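PDB 2QZ7: uncharacterized protein SCO6318 from Streptomyces coelicolor A3, which is of unknown function but belongs to the TerD family of tellurite-resistance-related proteins and binds sodium ions. Local coordinates for residues K68-P71 and D72-N76; D123-S126 and N127-V130; L140-G143 and F144-A148; P179-F182 and A183-M186. All blocks are in the same frame, centred on the assembly; numbering follows the deposited sequence.

Contact 1: residues K68-P71 and D72-N76; sequences KRSP and DGTIN
Ser70 OG sits in the hollow of a tight turn, gripped from several directions. The backbone N of Ile75 donates to it over 3.3 Å, and water 1, at 2.9 Å from Ser70 OG, carries the link on to Ile75 O. Asp72 OD1 lies 3.2 Å from Ser70 OG, although the serine proton has another acceptor near it and that bond is not settled. The hydroxyl faces inward because it stands between its own backbone N and carbonyl carbon (chi1 69°). Residues Ser70 to Gly73 form a type I beta turn, closed by a weak bond of 3.5 Å from Gly73 N to Ser70 O.

Within the second half, Asp72 OD1 makes an Asx turn by accepting from Thr74 N at 2.9 Å, on its anti side but tilted out of the carboxylate plane. Thr74 OG1 donates to the same Asp72 OD1 over 2.6 Å, from the same face but well above that plane. The other oxygen, Asp72 OD2, is hydrogen-bonded to Tyr62 of strand 62-64. Ile75 CB packs 4.0 Å from Ser70 CB. With both carboxylate oxygens engaged, Asp72 is held against rotation, and its probable negative charge is spread over donors from the turn and from Tyr62.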
ATOM      1  N   LYS A  68       7.334  -1.150 -10.936  1.00 40.44           N
ATOM      2  CA  LYS A  68       6.729  -0.032 -11.689  1.00 41.90           C
ATOM      3  C   LYS A  68       6.964   1.287 -10.945  1.00 41.06           C
ATOM      4  O   LYS A  68       6.312   1.486  -9.929  1.00 40.85           O
ATOM      5  CB  LYS A  68       5.202  -0.197 -11.783  1.00 42.81           C
ATOM      6  CG  LYS A  68       4.682  -1.405 -12.523  1.00 49.01           C
ATOM      7  CD  LYS A  68       3.140  -1.502 -12.384  1.00 53.12           C
ATOM      8  CE  LYS A  68       2.616  -2.759 -13.059  1.00 61.61           C
ATOM      9  NZ  LYS A  68       1.102  -2.628 -13.212  1.00 66.44           N
ATOM     10  N   ARG A  69       7.886   2.159 -11.399  1.00 39.85           N
ATOM     11  CA  ARG A  69       8.089   3.455 -10.725  1.00 40.63           C
ATOM     12  C   ARG A  69       6.948   4.466 -11.053  1.00 41.56           C
ATOM     13  O   ARG A  69       6.251   4.319 -12.085  1.00 41.27           O
ATOM     14  CB  ARG A  69       9.457   4.086 -11.058  1.00 39.94           C
ATOM     15  CG  ARG A  69      10.653   3.195 -10.742  1.00 37.34           C
ATOM     16  CD  ARG A  69      11.983   4.005 -10.677  1.00 37.87           C
ATOM     17  NE  ARG A  69      12.108   4.782 -11.892  1.00 37.00           N
ATOM     18  CZ  ARG A  69      12.513   4.293 -13.067  1.00 41.58           C
ATOM     19  NH1 ARG A  69      12.891   3.000 -13.220  1.00 35.33           N
ATOM     20  NH2 ARG A  69      12.575   5.120 -14.096  1.00 42.26           N
ATOM     21  N   SER A  70       6.757   5.456 -10.176  1.00 42.10           N
ATOM     22  CA  SER A  70       5.878   6.587 -10.486  1.00 42.83           C
ATOM     23  C   SER A  70       6.444   7.330 -11.712  1.00 44.49           C
ATOM     24  O   SER A  70       7.653   7.467 -11.837  1.00 43.37           O
ATOM     25  CB  SER A  70       5.780   7.504  -9.278  1.00 42.99           C
ATOM     26  OG  SER A  70       7.022   8.146  -9.066  1.00 41.90           O
ATOM     27  N   PRO A  71       5.587   7.737 -12.668  1.00 45.66           N
ATOM     28  CA  PRO A  71       6.165   8.386 -13.848  1.00 47.04           C
ATOM     29  C   PRO A  71       6.696   9.802 -13.587  1.00 48.28           C
ATOM     30  O   PRO A  71       7.412  10.349 -14.403  1.00 47.75           O
ATOM     31  CB  PRO A  71       4.989   8.429 -14.850  1.00 47.95           C
ATOM     32  CG  PRO A  71       3.765   8.339 -14.051  1.00 46.40           C
ATOM     33  CD  PRO A  71       4.138   7.546 -12.788  1.00 45.86           C
ATOM     34  N   ASP A  72       6.355  10.350 -12.429  1.00 49.49           N
ATOM     35  CA  ASP A  72       6.589  11.744 -12.128  1.00 49.72           C
ATOM     36  C   ASP A  72       7.754  11.852 -11.163  1.00 49.10           C
ATOM     37  O   ASP A  72       8.160  12.950 -10.815  1.00 48.67           O
ATOM     38  CB  ASP A  72       5.309  12.373 -11.535  1.00 50.30           C
ATOM     39  CG  ASP A  72       4.723  11.540 -10.380  1.00 50.95           C
ATOM     40  OD1 ASP A  72       5.507  10.876  -9.674  1.00 52.29           O
ATOM     41  OD2 ASP A  72       3.486  11.555 -10.163  1.00 52.98           O
ATOM     42  N   GLY A  73       8.281  10.705 -10.720  1.00 48.84           N
ATOM     43  CA  GLY A  73       9.419  10.662  -9.787  1.00 48.03           C
ATOM     44  C   GLY A  73       9.122  11.060  -8.346  1.00 47.70           C
ATOM     45  O   GLY A  73      10.024  11.286  -7.559  1.00 47.49           O
ATOM     46  N   THR A  74       7.853  11.146  -7.978  1.00 47.60           N
ATOM     47  CA  THR A  74       7.494  11.681  -6.663  1.00 47.92           C
ATOM     48  C   THR A  74       7.388  10.623  -5.596  1.00 47.99           C
ATOM     49  O   THR A  74       7.238  10.965  -4.417  1.00 46.15           O
ATOM     50  CB  THR A  74       6.149  12.393  -6.716  1.00 48.34           C
ATOM     51  OG1 THR A  74       5.161  11.429  -7.109  1.00 51.77           O
ATOM     52  CG2 THR A  74       6.214  13.536  -7.706  1.00 48.27           C
ATOM     53  N   ILE A  75       7.421   9.350  -6.027  1.00 47.86           N
ATOM     54  CA  ILE A  75       7.364   8.187  -5.145  1.00 49.23           C
ATOM     55  C   ILE A  75       8.572   7.246  -5.397  1.00 50.11           C
ATOM     56  O   ILE A  75       8.931   6.985  -6.554  1.00 51.47           O
ATOM     57  CB  ILE A  75       6.021   7.449  -5.310  1.00 49.84           C
ATOM     58  CG1 ILE A  75       4.876   8.452  -5.094  1.00 49.90           C
ATOM     59  CG2 ILE A  75       5.910   6.277  -4.311  1.00 48.96           C
ATOM     60  CD1 ILE A  75       3.497   8.043  -5.631  1.00 50.44           C
ATOM     61  N   ASN A  76       9.233   6.797  -4.334  1.00 48.76           N
ATOM     62  CA  ASN A  76      10.455   6.005  -4.455  1.00 49.19           C
ATOM     63  C   ASN A  76      10.301   4.822  -3.534  1.00 47.81           C
ATOM     64  O   ASN A  76       9.544   4.880  -2.564  1.00 46.67           O
ATOM     65  CB  ASN A  76      11.724   6.851  -4.057  1.00 49.89           C
ATOM     66  CG  ASN A  76      13.103   6.039  -4.167  1.00 54.52           C
ATOM     67  OD1 ASN A  76      13.882   5.983  -3.187  1.00 57.58           O
ATOM     68  ND2 ASN A  76      13.401   5.446  -5.359  1.00 52.48           N
TER
HETATM   69  O   HOH W   1       9.755   7.277  -9.023  1.00 40.42           O

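Contact 2: residues D123-S126 and N127-V130; sequences DDVS and NTGV. With NA (sodium ion), chain E.
Val125 and Thr128 meet across a sodium-binding loop that leads into strand 129-134 of the beta fold. From Thr128 CB, which stands 3.6 Å from the sodium ion, the side chain divides into a polar and an apolar branch. The polar branch, Thr128 OG1, is a direct ligand, 2.7 Å from the sodium ion; its torsion (chi1 58°) sets it between the backbone N and the carbonyl carbon of its own residue. The methyl Thr128 CG2 turns back along the loop and comes within 3.1 Å of Val125 O. It also packs 3.6 Å from Val125 CB and touches Val125 CG1, the two side chains crossing at about a right angle.

Val125 thus serves twice: its side chain packs against the threonine methyl while its carbonyl oxygen binds the metal. Between them, Ser126 and Asn127 carry the chain round, Asn127 with positive phi and psi (57° and 42°), a bend that returns Thr128 to the ion. Phe122 O supplies a further protein ligand, and Thr128 OG1 also makes a weak hydrogen bond with Gly143 O. Val125 O lies 2.4 Å from the sodium ion, and water 2 lies 2.2 Å from the same ion.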
ATOM      1  N   ASP A 123      -3.323 -13.978   7.407  1.00 45.88           N
ATOM      2  CA  ASP A 123      -3.324 -14.964   8.507  1.00 46.74           C
ATOM      3  C   ASP A 123      -2.342 -16.108   8.285  1.00 46.74           C
ATOM      4  O   ASP A 123      -1.853 -16.677   9.251  1.00 46.90           O
ATOM      5  CB  ASP A 123      -4.721 -15.542   8.750  1.00 46.96           C
ATOM      6  CG  ASP A 123      -4.869 -16.117  10.145  1.00 50.07           C
ATOM      7  OD1 ASP A 123      -4.556 -15.378  11.114  1.00 54.17           O
ATOM      8  OD2 ASP A 123      -5.264 -17.301  10.280  1.00 50.74           O
ATOM      9  N   ASP A 124      -2.076 -16.433   7.014  1.00 47.12           N
ATOM     10  CA  ASP A 124      -1.072 -17.435   6.609  1.00 47.13           C
ATOM     11  C   ASP A 124       0.400 -16.981   6.731  1.00 46.97           C
ATOM     12  O   ASP A 124       1.306 -17.795   6.535  1.00 46.94           O
ATOM     13  CB  ASP A 124      -1.315 -17.871   5.159  1.00 46.50           C
ATOM     14  CG  ASP A 124      -2.716 -18.410   4.937  1.00 48.20           C
ATOM     15  OD1 ASP A 124      -3.198 -19.222   5.763  1.00 47.93           O
ATOM     16  OD2 ASP A 124      -3.339 -18.038   3.924  1.00 48.66           O
ATOM     17  N   VAL A 125       0.636 -15.703   7.028  1.00 46.43           N
ATOM     18  CA  VAL A 125       1.998 -15.141   6.987  1.00 46.66           C
ATOM     19  C   VAL A 125       2.323 -14.483   8.337  1.00 47.26           C
ATOM     20  O   VAL A 125       1.605 -13.560   8.772  1.00 47.12           O
ATOM     21  CB  VAL A 125       2.191 -14.081   5.826  1.00 47.83           C
ATOM     22  CG1 VAL A 125       3.681 -13.664   5.699  1.00 46.24           C
ATOM     23  CG2 VAL A 125       1.663 -14.600   4.478  1.00 46.91           C
ATOM     24  N   SER A 126       3.387 -14.949   9.005  1.00 47.30           N
ATOM     25  CA  SER A 126       3.674 -14.490  10.374  1.00 46.87           C
ATOM     26  C   SER A 126       4.389 -13.139  10.463  1.00 46.76           C
ATOM     27  O   SER A 126       5.206 -12.765   9.601  1.00 46.70           O
ATOM     28  CB  SER A 126       4.304 -15.592  11.273  1.00 47.56           C
ATOM     29  OG  SER A 126       5.310 -16.341  10.629  1.00 47.16           O
ATOM     30  N   ASN A 127       3.995 -12.377  11.479  1.00 45.79           N
ATOM     31  CA  ASN A 127       4.584 -11.093  11.766  1.00 45.58           C
ATOM     32  C   ASN A 127       4.518 -10.133  10.599  1.00 45.60           C
ATOM     33  O   ASN A 127       5.488  -9.438  10.291  1.00 44.62           O
ATOM     34  CB  ASN A 127       6.015 -11.286  12.274  1.00 45.72           C
ATOM     35  CG  ASN A 127       6.049 -11.914  13.656  1.00 46.33           C
ATOM     36  OD1 ASN A 127       6.508 -13.058  13.834  1.00 43.75           O
ATOM     37  ND2 ASN A 127       5.546 -11.175  14.646  1.00 46.19           N
ATOM     38  N   THR A 128       3.358 -10.130   9.932  1.00 45.55           N
ATOM     39  CA  THR A 128       3.062  -9.155   8.920  1.00 44.95           C
ATOM     40  C   THR A 128       2.768  -7.861   9.640  1.00 45.79           C
ATOM     41  O   THR A 128       1.945  -7.847  10.564  1.00 46.06           O
ATOM     42  CB  THR A 128       1.825  -9.529   8.094  1.00 45.09           C
ATOM     43  OG1 THR A 128       0.704  -9.674   8.974  1.00 42.28           O
ATOM     44  CG2 THR A 128       2.070 -10.825   7.291  1.00 43.32           C
ATOM     45  N   GLY A 129       3.447  -6.785   9.228  1.00 45.89           N
ATOM     46  CA  GLY A 129       3.254  -5.468   9.851  1.00 45.89           C
ATOM     47  C   GLY A 129       3.525  -4.313   8.907  1.00 46.71           C
ATOM     48  O   GLY A 129       4.387  -4.393   8.024  1.00 48.14           O
ATOM     49  N   VAL A 130       2.814  -3.222   9.112  1.00 45.50           N
ATOM     50  CA  VAL A 130       3.011  -2.013   8.334  1.00 45.94           C
ATOM     51  C   VAL A 130       3.059  -0.796   9.277  1.00 45.70           C
ATOM     52  O   VAL A 130       2.407  -0.776  10.330  1.00 44.56           O
ATOM     53  CB  VAL A 130       1.902  -1.892   7.216  1.00 45.18           C
ATOM     54  CG1 VAL A 130       0.486  -1.624   7.811  1.00 45.64           C
ATOM     55  CG2 VAL A 130       2.278  -0.877   6.150  1.00 47.48           C
TER
HETATM   56 NA    NA E 195      -0.183 -12.151   9.456  1.00 52.95          NA
HETATM   57  O   HOH W   2      -1.976 -11.056  10.083  1.00 43.38           O

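Contact 3: residues L140-G143 and F144-A148; sequences LTDG and FERVA
The end of edge strand 137-142 turns here into the loop that leads to strand 152-160, and Asp142, the last strand residue, ties the turn together with both oxygens of its carboxylate. Asp142 OD1 accepts from the backbone N of Phe144 over 2.8 Å, met on the anti side and 31° out of the carboxylate plane. Asp142 OD2 forms a salt bridge with Arg146 NH2, also at 2.8 Å, which reaches it on the syn side, again tilted out of the carboxylate plane. That oxygen lies near the guanidinium plane, at its edge, although the carboxylate and guanidinium planes are turned 41° apart. Arg146 brings its tip back to the strand by a bend at chi3 (-60°).

Glu145 folds over Gly143 and makes a weak bond through Glu145 OE1 to Gly143 N at 3.3 Å. The same Glu145 OE1 lies 4.2 Å from Asp142 OD1, a pairing of like charges that the arginine would probably ease. Beyond the turn, Val147 N bonds to Phe144 O over 3.1 Å. Arg146 NH2 has a second salt-bridge partner in Glu170 of strand 166-175, which joins the loop to the other sheet. On the inner side, Phe144 stacks with Phe122 and packs on Val130 of strand 129-134 and Val155 of strand 152-160.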
ATOM      1  N   LEU A 140       0.013   5.403  11.341  1.00 45.72           N
ATOM      2  CA  LEU A 140      -0.664   4.133  11.508  1.00 45.97           C
ATOM      3  C   LEU A 140       0.383   3.054  11.738  1.00 46.07           C
ATOM      4  O   LEU A 140       1.405   3.080  11.072  1.00 44.42           O
ATOM      5  CB  LEU A 140      -1.473   3.810  10.236  1.00 45.28           C
ATOM      6  CG  LEU A 140      -2.089   2.410  10.084  1.00 47.09           C
ATOM      7  CD1 LEU A 140      -3.209   2.143  11.089  1.00 47.42           C
ATOM      8  CD2 LEU A 140      -2.607   2.236   8.689  1.00 49.98           C
ATOM      9  N   THR A 141       0.120   2.142  12.689  1.00 47.01           N
ATOM     10  CA  THR A 141       0.804   0.822  12.801  1.00 47.55           C
ATOM     11  C   THR A 141      -0.281  -0.262  12.775  1.00 47.87           C
ATOM     12  O   THR A 141      -1.273  -0.153  13.496  1.00 49.00           O
ATOM     13  CB  THR A 141       1.603   0.690  14.131  1.00 48.21           C
ATOM     14  OG1 THR A 141       2.589   1.722  14.195  1.00 50.25           O
ATOM     15  CG2 THR A 141       2.320  -0.675  14.245  1.00 47.13           C
ATOM     16  N   ASP A 142      -0.102  -1.302  11.963  1.00 47.68           N
ATOM     17  CA  ASP A 142      -1.072  -2.400  11.856  1.00 47.39           C
ATOM     18  C   ASP A 142      -0.434  -3.773  11.598  1.00 46.95           C
ATOM     19  O   ASP A 142       0.524  -3.883  10.846  1.00 46.46           O
ATOM     20  CB  ASP A 142      -2.028  -2.119  10.710  1.00 47.24           C
ATOM     21  CG  ASP A 142      -3.412  -2.650  10.968  1.00 48.41           C
ATOM     22  OD1 ASP A 142      -3.738  -3.761  10.493  1.00 49.05           O
ATOM     23  OD2 ASP A 142      -4.185  -1.938  11.636  1.00 50.56           O
ATOM     24  N   GLY A 143      -1.028  -4.818  12.165  1.00 46.37           N
ATOM     25  CA  GLY A 143      -0.602  -6.188  11.910  1.00 46.52           C
ATOM     26  C   GLY A 143      -1.545  -6.999  11.042  1.00 46.27           C
ATOM     27  O   GLY A 143      -1.422  -8.232  10.964  1.00 46.33           O
ATOM     28  N   PHE A 144      -2.508  -6.313  10.417  1.00 46.10           N
ATOM     29  CA  PHE A 144      -3.478  -6.916   9.488  1.00 45.83           C
ATOM     30  C   PHE A 144      -4.442  -7.920  10.134  1.00 46.46           C
ATOM     31  O   PHE A 144      -5.031  -8.774   9.440  1.00 45.48           O
ATOM     32  CB  PHE A 144      -2.787  -7.551   8.273  1.00 45.98           C
ATOM     33  CG  PHE A 144      -1.891  -6.595   7.485  1.00 46.08           C
ATOM     34  CD1 PHE A 144      -2.424  -5.782   6.482  1.00 45.33           C
ATOM     35  CD2 PHE A 144      -0.521  -6.537   7.744  1.00 44.56           C
ATOM     36  CE1 PHE A 144      -1.615  -4.918   5.735  1.00 46.78           C
ATOM     37  CE2 PHE A 144       0.308  -5.680   7.020  1.00 45.68           C
ATOM     38  CZ  PHE A 144      -0.243  -4.873   6.003  1.00 47.62           C
ATOM     39  N   GLU A 145      -4.623  -7.795  11.451  1.00 47.16           N
ATOM     40  CA  GLU A 145      -5.487  -8.689  12.198  1.00 47.78           C
ATOM     41  C   GLU A 145      -6.930  -8.565  11.734  1.00 48.48           C
ATOM     42  O   GLU A 145      -7.650  -9.557  11.661  1.00 48.42           O
ATOM     43  CB  GLU A 145      -5.380  -8.414  13.699  1.00 48.54           C
ATOM     44  CG  GLU A 145      -3.989  -8.726  14.285  1.00 49.72           C
ATOM     45  CD  GLU A 145      -3.084  -7.484  14.413  1.00 52.02           C
ATOM     46  OE1 GLU A 145      -3.355  -6.431  13.761  1.00 49.87           O
ATOM     47  OE2 GLU A 145      -2.097  -7.581  15.192  1.00 53.27           O
ATOM     48  N   ARG A 146      -7.336  -7.346  11.392  1.00 48.85           N
ATOM     49  CA  ARG A 146      -8.701  -7.079  10.969  1.00 49.46           C
ATOM     50  C   ARG A 146      -9.026  -7.643   9.593  1.00 48.86           C
ATOM     51  O   ARG A 146     -10.197  -7.767   9.226  1.00 48.64           O
ATOM     52  CB  ARG A 146      -8.960  -5.578  10.985  1.00 50.22           C
ATOM     53  CG  ARG A 146      -9.335  -5.061  12.370  1.00 52.43           C
ATOM     54  CD  ARG A 146      -9.399  -3.543  12.382  1.00 56.07           C
ATOM     55  NE  ARG A 146      -8.123  -2.903  12.015  1.00 57.57           N
ATOM     56  CZ  ARG A 146      -8.021  -1.619  11.697  1.00 56.04           C
ATOM     57  NH1 ARG A 146      -9.109  -0.860  11.693  1.00 57.45           N
ATOM     58  NH2 ARG A 146      -6.849  -1.086  11.406  1.00 56.19           N
ATOM     59  N   VAL A 147      -7.981  -7.959   8.838  1.00 47.83           N
ATOM     60  CA  VAL A 147      -8.101  -8.434   7.473  1.00 47.12           C
ATOM     61  C   VAL A 147      -7.356  -9.772   7.314  1.00 47.11           C
ATOM     62  O   VAL A 147      -6.749 -10.030   6.266  1.00 47.03           O
ATOM     63  CB  VAL A 147      -7.629  -7.342   6.407  1.00 47.49           C
ATOM     64  CG1 VAL A 147      -8.590  -6.155   6.402  1.00 46.79           C
ATOM     65  CG2 VAL A 147      -6.173  -6.864   6.643  1.00 45.38           C
ATOM     66  N   ALA A 148      -7.429 -10.615   8.355  1.00 46.57           N
ATOM     67  CA  ALA A 148      -6.750 -11.925   8.392  1.00 46.10           C
ATOM     68  C   ALA A 148      -7.094 -12.814   7.199  1.00 45.80           C
ATOM     69  O   ALA A 148      -6.215 -13.508   6.676  1.00 45.78           O
ATOM     70  CB  ALA A 148      -7.055 -12.672   9.706  1.00 46.21           C
TER

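Contact 4: residues P179-F182 and A183-M186; sequences PVLF and ATEM
Backbone bonds carry the helix 179-185 through this contact. Ala183 N donates to Pro179 O over 3.2 Å, the i to i+4 bond of an alpha helix, with a weaker branch to Val180 O. Toward the C-terminal end the pattern tightens: Glu185 N bonds to Phe182 O at 3.0 Å, three residues back, while its bond to Leu181 O is weak. Phe182 O also receives a weak bond from Met186 N, so this one carbonyl takes two donors.

Among the side-chain polar bonds, Thr184 OG1 donates to Leu181 O over 2.6 Å, in the carbonyl plane and on a lone pair. The threonine hydroxyl turns back along the helix because it lies between its own backbone N and carbonyl carbon (chi1 80°). Leu181 CD1 lies 3.6 Å from Thr184 OG1 alongside that bond. Glu185 sends its carboxylate to Ser177 OG, just ahead of the helix.

The apolar contact belongs to Phe182 and Met186, a selenomethionine. Met186 CB sits over one face of the Phe182 ring in a CH-pi contact, 4.0 Å from the ring centroid and 20° off its normal. The selenium follows obliquely, with Met186 SE 4.6 Å from that centroid, a Met-aromatic contact, and Met186 CE ends 3.8 Å from Phe182 CE2.

Phe182 and Met186 both face the sheet beneath: they pack on Ile47 of strand 44-52 and Thr154 of strand 152-160, and Phe182 meets Phe175, at the end of strand 166-175, edge-to-face.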
ATOM      1  N   PRO A 179      -2.393  -9.467  -6.799  1.00 44.03           N
ATOM      2  CA  PRO A 179      -1.828  -8.102  -6.839  1.00 42.37           C
ATOM      3  C   PRO A 179      -2.270  -7.232  -8.015  1.00 42.21           C
ATOM      4  O   PRO A 179      -2.545  -6.051  -7.816  1.00 41.95           O
ATOM      5  CB  PRO A 179      -0.313  -8.352  -6.876  1.00 42.78           C
ATOM      6  CG  PRO A 179      -0.135  -9.658  -6.103  1.00 42.26           C
ATOM      7  CD  PRO A 179      -1.344 -10.497  -6.595  1.00 43.50           C
ATOM      8  N   VAL A 180      -2.317  -7.780  -9.223  1.00 41.44           N
ATOM      9  CA  VAL A 180      -2.634  -6.979 -10.414  1.00 43.33           C
ATOM     10  C   VAL A 180      -4.136  -6.548 -10.385  1.00 42.70           C
ATOM     11  O   VAL A 180      -4.492  -5.383 -10.621  1.00 42.05           O
ATOM     12  CB  VAL A 180      -2.340  -7.755 -11.733  1.00 44.71           C
ATOM     13  CG1 VAL A 180      -2.680  -6.863 -12.940  1.00 46.12           C
ATOM     14  CG2 VAL A 180      -0.834  -8.187 -11.815  1.00 47.59           C
ATOM     15  N   LEU A 181      -5.003  -7.509 -10.080  1.00 42.05           N
ATOM     16  CA  LEU A 181      -6.421  -7.196  -9.952  1.00 40.93           C
ATOM     17  C   LEU A 181      -6.694  -6.187  -8.814  1.00 40.88           C
ATOM     18  O   LEU A 181      -7.518  -5.246  -8.976  1.00 40.18           O
ATOM     19  CB  LEU A 181      -7.248  -8.467  -9.791  1.00 40.35           C
ATOM     20  CG  LEU A 181      -8.761  -8.249  -9.901  1.00 39.62           C
ATOM     21  CD1 LEU A 181      -9.156  -7.591 -11.285  1.00 42.28           C
ATOM     22  CD2 LEU A 181      -9.561  -9.533  -9.680  1.00 44.16           C
ATOM     23  N   PHE A 182      -6.016  -6.379  -7.679  1.00 40.78           N
ATOM     24  CA  PHE A 182      -6.130  -5.483  -6.501  1.00 41.16           C
ATOM     25  C   PHE A 182      -5.886  -4.038  -6.893  1.00 42.79           C
ATOM     26  O   PHE A 182      -6.647  -3.135  -6.509  1.00 42.77           O
ATOM     27  CB  PHE A 182      -5.115  -5.900  -5.429  1.00 41.32           C
ATOM     28  CG  PHE A 182      -5.024  -4.978  -4.239  1.00 40.34           C
ATOM     29  CD1 PHE A 182      -6.148  -4.727  -3.433  1.00 41.85           C
ATOM     30  CD2 PHE A 182      -3.808  -4.362  -3.928  1.00 39.29           C
ATOM     31  CE1 PHE A 182      -6.046  -3.901  -2.316  1.00 40.19           C
ATOM     32  CE2 PHE A 182      -3.679  -3.557  -2.812  1.00 40.20           C
ATOM     33  CZ  PHE A 182      -4.800  -3.327  -1.979  1.00 36.79           C
ATOM     34  N   ALA A 183      -4.867  -3.822  -7.701  1.00 41.34           N
ATOM     35  CA  ALA A 183      -4.543  -2.438  -8.072  1.00 43.29           C
ATOM     36  C   ALA A 183      -5.671  -1.772  -8.827  1.00 42.64           C
ATOM     37  O   ALA A 183      -5.880  -0.544  -8.675  1.00 44.50           O
ATOM     38  CB  ALA A 183      -3.186  -2.366  -8.861  1.00 42.22           C
ATOM     39  N   THR A 184      -6.382  -2.535  -9.660  1.00 41.21           N
ATOM     40  CA  THR A 184      -7.569  -1.998 -10.393  1.00 41.14           C
ATOM     41  C   THR A 184      -8.780  -1.639  -9.528  1.00 41.17           C
ATOM     42  O   THR A 184      -9.663  -0.859  -9.954  1.00 40.78           O
ATOM     43  CB  THR A 184      -8.081  -2.982 -11.483  1.00 40.90           C
ATOM     44  OG1 THR A 184      -8.873  -4.018 -10.870  1.00 39.90           O
ATOM     45  CG2 THR A 184      -6.896  -3.601 -12.260  1.00 41.08           C
ATOM     46  N   GLU A 185      -8.851  -2.214  -8.335  1.00 41.05           N
ATOM     47  CA  GLU A 185     -10.077  -2.085  -7.516  1.00 41.09           C
ATOM     48  C   GLU A 185      -9.815  -1.433  -6.174  1.00 41.69           C
ATOM     49  O   GLU A 185     -10.765  -1.034  -5.512  1.00 40.07           O
ATOM     50  CB  GLU A 185     -10.756  -3.443  -7.299  1.00 41.67           C
ATOM     51  CG  GLU A 185     -10.002  -4.435  -6.468  1.00 44.26           C
ATOM     52  CD  GLU A 185     -10.714  -5.785  -6.369  1.00 47.41           C
ATOM     53  OE1 GLU A 185     -11.726  -5.997  -7.058  1.00 47.68           O
ATOM     54  OE2 GLU A 185     -10.263  -6.649  -5.606  1.00 51.22           O
HETATM   55  N   MSE A 186      -8.523  -1.264  -5.810  1.00 40.19           N
HETATM   56  CA  MSE A 186      -8.187  -0.751  -4.476  1.00 40.95           C
HETATM   57  C   MSE A 186      -8.703   0.688  -4.275  1.00 41.89           C
HETATM   58  O   MSE A 186      -8.878   1.103  -3.140  1.00 44.08           O
HETATM   59  CB  MSE A 186      -6.677  -0.780  -4.211  1.00 39.75           C
HETATM   60  CG  MSE A 186      -5.898   0.188  -5.060  1.00 39.96           C
HETATM   61 SE   MSE A 186      -3.933  -0.096  -4.966  0.85 48.13          SE
HETATM   62  CE  MSE A 186      -3.655   0.187  -3.069  1.00 44.10           C
TER

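In the fold
Contacts 2 and 3 are neighbours, with centres about 8 Å apart. They join adjacent strands 129-134 and 137-142: Val130 N lies 2.9 Å from Asp142 O and Asp123 N 3.0 Å from Ala148 O, both probable hydrogen bonds. Contact 2 is partly buried, as are contacts 1 and 4, and organised by a metal; contact 3 is a surface turn held by a carboxylate that takes both a backbone N-H and an arginine. Contact 1 reaches the same sheet at its other outermost strand, 75-77, and relies on uncharged donors around a serine and an aspartate. Contact 4 stands apart as helical; its buried aromatic and selenomethionine side chains pack on the second sheet, while Leu181 and Thr184 remain exposed.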